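Local coordinates for chemotactic transducer PctC (Pseudomonas aeruginosa, PDB 5LTV), which binds gamma-aminobutyrate through a ligand-binding domain of the Cache family and, as an amino acid chemoreceptor, probably passes the signal on to the chemotaxis machinery, at residues S47-W52 and E172-I177; F190-A195 and Y252-L257. One frame throughout, in Å; residues are numbered along the deposited sequence. Where two conformers were deposited one is given.

Contact 1. Residues S47-W52 and E172-I177; sequences SNIQSW and ETLTAI. With SO4 (sulfate ion), chain J.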
ATOM      1  N   SER A  47     -11.502   7.074   7.646  1.00 36.59           N
ATOM      2  CA  SER A  47     -10.589   8.158   7.959  1.00 38.21           C
ATOM      3  C   SER A  47      -9.434   7.661   8.827  1.00 37.08           C
ATOM      4  O   SER A  47      -8.354   8.259   8.801  1.00 37.56           O
ATOM      5  CB  SER A  47     -11.353   9.324   8.605  1.00 35.90           C
ATOM      6  OG  SER A  47     -11.994   8.901   9.799  1.00 40.54           O
ATOM      7  N   ASN A  48      -9.615   6.543   9.537  1.00 35.38           N
ATOM      8  CA  ASN A  48      -8.507   5.963  10.290  1.00 34.97           C
ATOM      9  C   ASN A  48      -7.468   5.338   9.355  1.00 33.45           C
ATOM     10  O   ASN A  48      -6.279   5.671   9.411  1.00 36.08           O
ATOM     11  CB  ASN A  48      -9.014   4.920  11.279  1.00 35.20           C
ATOM     12  CG  ASN A  48      -7.944   4.525  12.293  1.00 38.07           C
ATOM     13  OD1 ASN A  48      -7.241   5.377  12.825  1.00 42.63           O
ATOM     14  ND2 ASN A  48      -7.795   3.253  12.527  1.00 34.84           N
ATOM     15  N   ILE A  49      -7.894   4.432   8.484  1.00 30.46           N
ATOM     16  CA  ILE A  49      -6.943   3.863   7.542  1.00 29.55           C
ATOM     17  C   ILE A  49      -6.365   4.952   6.641  1.00 29.71           C
ATOM     18  O   ILE A  49      -5.191   4.884   6.260  1.00 32.71           O
ATOM     19  CB  ILE A  49      -7.608   2.689   6.777  1.00 31.87           C
ATOM     20  CG1 ILE A  49      -6.555   1.759   6.221  1.00 33.74           C
ATOM     21  CG2 ILE A  49      -8.462   3.145   5.669  1.00 36.04           C
ATOM     22  CD1 ILE A  49      -5.868   0.982   7.312  1.00 37.64           C
ATOM     23  N   GLN A  50      -7.133   6.018   6.346  1.00 30.32           N
ATOM     24  CA  GLN A  50      -6.585   7.142   5.562  1.00 29.78           C
ATOM     25  C   GLN A  50      -5.418   7.808   6.279  1.00 31.96           C
ATOM     26  O   GLN A  50      -4.337   8.011   5.693  1.00 36.05           O
ATOM     27  CB  GLN A  50      -7.657   8.185   5.284  1.00 31.67           C
ATOM     28  CG  GLN A  50      -7.083   9.548   4.836  1.00 34.23           C
ATOM     29  CD  GLN A  50      -8.177  10.617   4.654  1.00 39.64           C
ATOM     30  OE1 GLN A  50      -9.349  10.385   4.969  1.00 37.98           O
ATOM     31  NE2 GLN A  50      -7.799  11.774   4.120  1.00 38.38           N
ATOM     32  N   SER A  51      -5.623   8.176   7.549  1.00 32.34           N
ATOM     33  CA  SER A  51      -4.543   8.796   8.317  1.00 32.53           C
ATOM     34  C   SER A  51      -3.332   7.880   8.409  1.00 30.64           C
ATOM     35  O   SER A  51      -2.186   8.327   8.264  1.00 30.57           O
ATOM     36  CB  SER A  51      -5.017   9.160   9.728  1.00 32.20           C
ATOM     37  OG  SER A  51      -5.780  10.321   9.715  1.00 31.92           O
ATOM     38  N   TRP A  52      -3.565   6.594   8.664  1.00 29.23           N
ATOM     39  CA  TRP A  52      -2.449   5.670   8.799  1.00 26.92           C
ATOM     40  C   TRP A  52      -1.647   5.584   7.508  1.00 27.69           C
ATOM     41  O   TRP A  52      -0.424   5.738   7.528  1.00 26.30           O
ATOM     42  CB  TRP A  52      -2.959   4.298   9.210  1.00 27.92           C
ATOM     43  CG  TRP A  52      -1.890   3.369   9.754  1.00 24.74           C
ATOM     44  CD1 TRP A  52      -1.612   3.137  11.057  1.00 23.25           C
ATOM     45  CD2 TRP A  52      -1.021   2.516   8.997  1.00 25.55           C
ATOM     46  NE1 TRP A  52      -0.604   2.207  11.176  1.00 29.10           N
ATOM     47  CE2 TRP A  52      -0.223   1.805   9.924  1.00 25.99           C
ATOM     48  CE3 TRP A  52      -0.828   2.290   7.626  1.00 25.71           C
ATOM     49  CZ2 TRP A  52       0.762   0.885   9.525  1.00 21.80           C
ATOM     50  CZ3 TRP A  52       0.153   1.389   7.235  1.00 27.95           C
ATOM     51  CH2 TRP A  52       0.929   0.674   8.186  1.00 24.58           C
ATOM     52  N   GLU A 172      -1.228  -7.978   6.721  0.51 40.33           N
ATOM     53  CA  GLU A 172      -1.835  -8.252   8.028  0.51 40.89           C
ATOM     54  C   GLU A 172      -1.729  -7.040   8.950  0.51 39.56           C
ATOM     55  O   GLU A 172      -2.634  -6.801   9.759  0.51 39.06           O
ATOM     56  CB  GLU A 172      -1.231  -9.509   8.684  0.51 41.71           C
ATOM     57  CG  GLU A 172       0.188  -9.398   9.255  0.51 44.98           C
ATOM     58  CD  GLU A 172       0.655 -10.678  10.004  0.51 49.20           C
ATOM     59  OE1 GLU A 172      -0.139 -11.258  10.781  0.51 50.51           O
ATOM     60  OE2 GLU A 172       1.822 -11.106   9.820  0.51 48.50           O
ATOM     61  N   THR A 173      -0.662  -6.248   8.813  1.00 36.66           N
ATOM     62  CA  THR A 173      -0.563  -5.000   9.560  1.00 36.00           C
ATOM     63  C   THR A 173      -1.713  -4.057   9.230  1.00 37.23           C
ATOM     64  O   THR A 173      -2.318  -3.448  10.127  1.00 39.81           O
ATOM     65  CB  THR A 173       0.763  -4.315   9.235  1.00 41.46           C
ATOM     66  OG1 THR A 173       1.838  -5.247   9.394  1.00 42.50           O
ATOM     67  CG2 THR A 173       0.967  -3.073  10.125  1.00 40.73           C
ATOM     68  N   LEU A 174      -2.002  -3.891   7.935  1.00 36.54           N
ATOM     69  CA  LEU A 174      -3.094  -3.013   7.530  1.00 38.93           C
ATOM     70  C   LEU A 174      -4.430  -3.595   7.930  1.00 38.48           C
ATOM     71  O   LEU A 174      -5.325  -2.860   8.389  1.00 39.06           O
ATOM     72  CB  LEU A 174      -3.054  -2.753   6.028  1.00 40.29           C
ATOM     73  CG  LEU A 174      -1.794  -2.010   5.539  1.00 42.37           C
ATOM     74  CD1 LEU A 174      -1.699  -1.904   4.038  1.00 44.42           C
ATOM     75  CD2 LEU A 174      -1.891  -0.684   6.107  1.00 45.36           C
ATOM     76  N   THR A 175      -4.590  -4.916   7.783  1.00 34.11           N
ATOM     77  CA  THR A 175      -5.879  -5.513   8.089  1.00 38.83           C
ATOM     78  C   THR A 175      -6.213  -5.357   9.564  1.00 40.57           C
ATOM     79  O   THR A 175      -7.360  -5.053   9.919  1.00 43.85           O
ATOM     80  CB  THR A 175      -5.900  -6.979   7.672  1.00 40.20           C
ATOM     81  OG1 THR A 175      -5.546  -7.072   6.294  1.00 40.30           O
ATOM     82  CG2 THR A 175      -7.293  -7.582   7.890  1.00 37.69           C
ATOM     83  N   ALA A 176      -5.217  -5.511  10.433  1.00 39.51           N
ATOM     84  CA  ALA A 176      -5.380  -5.227  11.855  1.00 41.30           C
ATOM     85  C   ALA A 176      -5.879  -3.803  12.108  1.00 41.11           C
ATOM     86  O   ALA A 176      -6.816  -3.603  12.888  1.00 39.18           O
ATOM     87  CB  ALA A 176      -4.061  -5.449  12.573  1.00 41.29           C
ATOM     88  N   ILE A 177      -5.235  -2.792  11.490  1.00 42.06           N
ATOM     89  CA  ILE A 177      -5.698  -1.406  11.638  1.00 42.29           C
ATOM     90  C   ILE A 177      -7.174  -1.296  11.281  1.00 45.37           C
ATOM     91  O   ILE A 177      -7.952  -0.671  11.999  1.00 44.75           O
ATOM     92  CB  ILE A 177      -4.876  -0.435  10.769  1.00 42.15           C
ATOM     93  CG1 ILE A 177      -3.377  -0.615  10.952  1.00 44.92           C
ATOM     94  CG2 ILE A 177      -5.274   1.007  11.102  1.00 41.43           C
ATOM     95  CD1 ILE A 177      -2.872  -0.020  12.228  1.00 45.00           C
TER
HETATM   96  S   SO4 J 303       2.000   1.959  13.981  1.00 67.22           S
HETATM   97  O1  SO4 J 303       0.900   1.055  13.571  1.00 67.07           O
HETATM   98  O2  SO4 J 303       1.945   2.237  15.419  1.00 66.70           O
HETATM   99  O3  SO4 J 303       1.868   3.249  13.289  1.00 67.08           O
HETATM  100  O4  SO4 J 303       3.307   1.371  13.692  1.00 65.26           O

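Contact 2. Residues F190-A195 and Y252-L257; sequences FLVSDA and YVALVL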
ATOM      1  N   PHE A 190     -13.560  -5.220   5.480  1.00 42.77           N
ATOM      2  CA  PHE A 190     -12.480  -5.491   4.540  1.00 36.84           C
ATOM      3  C   PHE A 190     -12.296  -4.284   3.611  1.00 36.75           C
ATOM      4  O   PHE A 190     -12.957  -3.245   3.750  1.00 38.45           O
ATOM      5  CB  PHE A 190     -12.708  -6.824   3.812  1.00 34.82           C
ATOM      6  CG  PHE A 190     -13.883  -6.854   2.900  1.00 38.61           C
ATOM      7  CD1 PHE A 190     -15.162  -7.139   3.385  1.00 38.82           C
ATOM      8  CD2 PHE A 190     -13.708  -6.655   1.527  1.00 41.63           C
ATOM      9  CE1 PHE A 190     -16.249  -7.186   2.526  1.00 42.05           C
ATOM     10  CE2 PHE A 190     -14.788  -6.688   0.657  1.00 43.73           C
ATOM     11  CZ  PHE A 190     -16.063  -6.964   1.148  1.00 45.54           C
ATOM     12  N   LEU A 191     -11.332  -4.395   2.707  1.00 34.56           N
ATOM     13  CA  LEU A 191     -10.992  -3.314   1.798  1.00 33.67           C
ATOM     14  C   LEU A 191     -11.051  -3.843   0.374  1.00 34.09           C
ATOM     15  O   LEU A 191     -10.559  -4.932   0.097  1.00 35.48           O
ATOM     16  CB  LEU A 191      -9.608  -2.730   2.118  1.00 29.10           C
ATOM     17  CG  LEU A 191      -9.340  -1.357   1.484  1.00 30.81           C
ATOM     18  CD1 LEU A 191      -9.876  -0.186   2.349  1.00 31.78           C
ATOM     19  CD2 LEU A 191      -7.863  -1.184   1.248  1.00 25.89           C
ATOM     20  N   VAL A 192     -11.660  -3.072  -0.520  1.00 36.52           N
ATOM     21  CA  VAL A 192     -11.962  -3.529  -1.869  1.00 36.39           C
ATOM     22  C   VAL A 192     -11.844  -2.337  -2.810  1.00 38.05           C
ATOM     23  O   VAL A 192     -12.177  -1.202  -2.445  1.00 39.23           O
ATOM     24  CB  VAL A 192     -13.367  -4.183  -1.941  1.00 36.50           C
ATOM     25  CG1 VAL A 192     -14.456  -3.188  -1.539  1.00 35.07           C
ATOM     26  CG2 VAL A 192     -13.655  -4.714  -3.336  1.00 37.07           C
ATOM     27  N   SER A 193     -11.334  -2.584  -4.009  1.00 40.28           N
ATOM     28  CA  SER A 193     -11.169  -1.512  -4.972  1.00 41.80           C
ATOM     29  C   SER A 193     -12.492  -1.251  -5.682  1.00 47.68           C
ATOM     30  O   SER A 193     -13.434  -2.050  -5.620  1.00 47.84           O
ATOM     31  CB  SER A 193     -10.081  -1.847  -5.993  1.00 38.78           C
ATOM     32  OG  SER A 193     -10.553  -2.767  -6.967  1.00 38.54           O
ATOM     33  N   ASP A 194     -12.545  -0.111  -6.376  1.00 47.34           N
ATOM     34  CA  ASP A 194     -13.746   0.271  -7.112  1.00 51.06           C
ATOM     35  C   ASP A 194     -14.112  -0.748  -8.181  1.00 48.54           C
ATOM     36  O   ASP A 194     -15.297  -0.921  -8.491  1.00 51.88           O
ATOM     37  CB  ASP A 194     -13.555   1.658  -7.733  1.00 55.86           C
ATOM     38  CG  ASP A 194     -12.294   1.762  -8.582  1.00 60.51           C
ATOM     39  OD1 ASP A 194     -11.423   0.856  -8.556  1.00 62.62           O
ATOM     40  OD2 ASP A 194     -12.173   2.789  -9.272  1.00 63.96           O
ATOM     41  N   ALA A 195     -13.122  -1.435  -8.745  1.00 45.79           N
ATOM     42  CA  ALA A 195     -13.376  -2.459  -9.751  1.00 46.36           C
ATOM     43  C   ALA A 195     -13.849  -3.784  -9.164  1.00 41.67           C
ATOM     44  O   ALA A 195     -14.171  -4.693  -9.931  1.00 44.70           O
ATOM     45  CB  ALA A 195     -12.107  -2.698 -10.582  1.00 45.40           C
ATOM     46  N   TYR A 252     -12.460   1.277  -1.103  1.00 33.36           N
ATOM     47  CA  TYR A 252     -13.575   1.391  -0.183  1.00 36.33           C
ATOM     48  C   TYR A 252     -13.335   0.513   1.027  1.00 40.24           C
ATOM     49  O   TYR A 252     -12.761  -0.585   0.908  1.00 37.97           O
ATOM     50  CB  TYR A 252     -14.894   0.963  -0.836  1.00 40.12           C
ATOM     51  CG  TYR A 252     -15.358   1.838  -1.968  1.00 42.43           C
ATOM     52  CD1 TYR A 252     -14.861   1.656  -3.237  1.00 42.43           C
ATOM     53  CD2 TYR A 252     -16.333   2.820  -1.768  1.00 47.56           C
ATOM     54  CE1 TYR A 252     -15.286   2.447  -4.298  1.00 47.35           C
ATOM     55  CE2 TYR A 252     -16.784   3.609  -2.817  1.00 50.22           C
ATOM     56  CZ  TYR A 252     -16.243   3.414  -4.094  1.00 51.64           C
ATOM     57  OH  TYR A 252     -16.640   4.158  -5.185  1.00 53.72           O
ATOM     58  N   VAL A 253     -13.755   1.032   2.180  1.00 38.44           N
ATOM     59  CA  VAL A 253     -13.982   0.229   3.372  1.00 37.87           C
ATOM     60  C   VAL A 253     -15.332  -0.453   3.232  1.00 43.00           C
ATOM     61  O   VAL A 253     -16.362   0.210   3.029  1.00 45.10           O
ATOM     62  CB  VAL A 253     -13.933   1.092   4.638  1.00 41.36           C
ATOM     63  CG1 VAL A 253     -14.401   0.282   5.843  1.00 42.88           C
ATOM     64  CG2 VAL A 253     -12.537   1.610   4.858  1.00 43.26           C
ATOM     65  N   ALA A 254     -15.335  -1.777   3.316  1.00 43.89           N
ATOM     66  CA  ALA A 254     -16.573  -2.552   3.328  1.00 46.13           C
ATOM     67  C   ALA A 254     -16.814  -3.040   4.746  1.00 44.74           C
ATOM     68  O   ALA A 254     -15.912  -3.640   5.347  1.00 42.88           O
ATOM     69  CB  ALA A 254     -16.511  -3.741   2.359  1.00 44.79           C
ATOM     70  N   LEU A 255     -18.007  -2.763   5.285  1.00 41.52           N
ATOM     71  CA  LEU A 255     -18.427  -3.264   6.587  1.00 44.25           C
ATOM     72  C   LEU A 255     -19.507  -4.317   6.395  1.00 48.05           C
ATOM     73  O   LEU A 255     -20.481  -4.086   5.666  1.00 49.89           O
ATOM     74  CB  LEU A 255     -18.986  -2.161   7.479  1.00 45.65           C
ATOM     75  CG  LEU A 255     -18.106  -0.994   7.860  1.00 49.15           C
ATOM     76  CD1 LEU A 255     -18.852  -0.011   8.748  1.00 51.27           C
ATOM     77  CD2 LEU A 255     -16.888  -1.509   8.560  1.00 49.27           C
ATOM     78  N   VAL A 256     -19.354  -5.453   7.072  1.00 45.70           N
ATOM     79  CA  VAL A 256     -20.303  -6.550   6.979  1.00 48.68           C
ATOM     80  C   VAL A 256     -20.895  -6.753   8.365  1.00 52.81           C
ATOM     81  O   VAL A 256     -20.156  -7.003   9.322  1.00 55.06           O
ATOM     82  CB  VAL A 256     -19.635  -7.835   6.466  1.00 47.08           C
ATOM     83  CG1 VAL A 256     -20.662  -8.990   6.249  1.00 49.51           C
ATOM     84  CG2 VAL A 256     -18.769  -7.549   5.196  1.00 46.46           C
ATOM     85  N   LEU A 257     -22.213  -6.641   8.481  1.00 51.98           N
ATOM     86  CA  LEU A 257     -22.866  -6.917   9.751  1.00 54.86           C
ATOM     87  C   LEU A 257     -24.010  -7.928   9.614  1.00 52.39           C
ATOM     88  O   LEU A 257     -24.718  -7.942   8.606  1.00 54.13           O
ATOM     89  CB  LEU A 257     -23.388  -5.612  10.356  1.00 60.21           C
ATOM     90  CG  LEU A 257     -24.087  -5.682  11.721  1.00 61.86           C
ATOM     91  CD1 LEU A 257     -23.156  -6.317  12.741  1.00 62.22           C
ATOM     92  CD2 LEU A 257     -24.540  -4.298  12.181  1.00 59.55           C
TER

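Contact 1. Residues S47-W52 and E172-I177
Ile177 reaches from helix 171-178 into the angle between Trp52 and Ile49 of helix 34-68, and its branches part at CB, which lies 3.9 Å from Ile49 CD1. One branch, methyl CG2, is anti to the backbone N and meets the tip of Ile49 (CD1, 3.8 Å) and the amide ND2 of Asn48 at 3.7 Å. The other starts with CG1, anti to the carbonyl carbon and thereby turned toward the indole. This methylene rests over one face of the indole, at its five-membered ring, as a CH-pi contact 12° off the ring normal. The terminal CD1 stays over the same face, at the rim, 3.3 Å from Trp52 NE1. A residue branched at CB can thus face two ways, while tryptophan offers a broad apolar face and a donor at its rim: Trp52 NE1 gives a nearly straight bond (168°) to O1 of a sulfate, 3.1 Å away in the ring plane. The sulfate, probably from the crystallisation liquor, is also bonded by Arg56, which makes a cation-pi contact with Trp52. The helices run roughly antiparallel, 141° between segment directions. Met169 of strand 160-170 touches Trp52 and Leu174, and Leu174 also leans on Leu200 of strand 198-200.

Contact 2. Residues F190-A195 and Y252-L257
Phe190 and Ala254 form a hydrogen-bonded pair of an antiparallel ladder, and Val192 and Tyr252 form the next. Phe190 N donates to Ala254 O, and Ala254 N returns a straight bond (170°) to Phe190 O, both at 2.8 Å. Two residues further along, Val192 N gives to Tyr252 O at 3.1 Å, while Tyr252 N reaches Val192 O at 2.8 Å. Between them lies the non-hydrogen-bonded pair Leu191 and Val253, where Leu191 CA makes a CA-H...O contact of 3.4 Å with Tyr252 O, the acceptor already used by Val192 N.

These are the first and last strands, 188-193 and 251-256, of a five-stranded antiparallel sheet ordered 2-1-5-4-3, the arrangement of the PAS-like modules of Cache domains. The strand directions, 134° apart, show marked twist.

The main aromatic contact is CH-pi. With chi1 of 66°, Phe190 CG sits between its backbone N and carbonyl carbon, and the ring swings across the neighbouring strand, over Ala254 CB (3.5 Å from Phe190 CE1). A lone methyl is small enough to lie under a ring this close. At the ring edge, in plane, Val256 CG2 comes to 3.7 Å from Phe190 CE1. Tyr252 instead turns its edge to the turn just after strand 188-193, where CE1 meets Asp194 CB.

Aliphatic packing occupies both faces. Val192 CG1 fits beside Tyr252 CB on the Phe190 side, with Phe240 of strand 237-242 close by. On the other face Leu191 CD1 lies against the Tyr252 carbonyl (3.2 Å to Tyr252 O) and reaches Val253 CG2, and Val253 packs on Thr45 and Ala46 of helix 34-68.

In the fold
Both segments of contact 1 precede those of contact 2 in the sequence. Their centres lie 13 Å apart, and their nearest atoms come within about 4 Å without touching. Helix 34-68 links them: it supplies one segment of contact 1 and packs on Val253 and Leu255 of contact 2. Helix 171-178 follows strand 160-170, the last in sequence, and central, strand of the sheet associated with the gamma-aminobutyrate pocket, and precedes strand 188-193, the first of the second sheet. Contact 1 therefore lies at the passage between two modules of like strand order, whereas contact 2 belongs to the middle of the second. This layout is consistent with a double Cache domain built along one long helix.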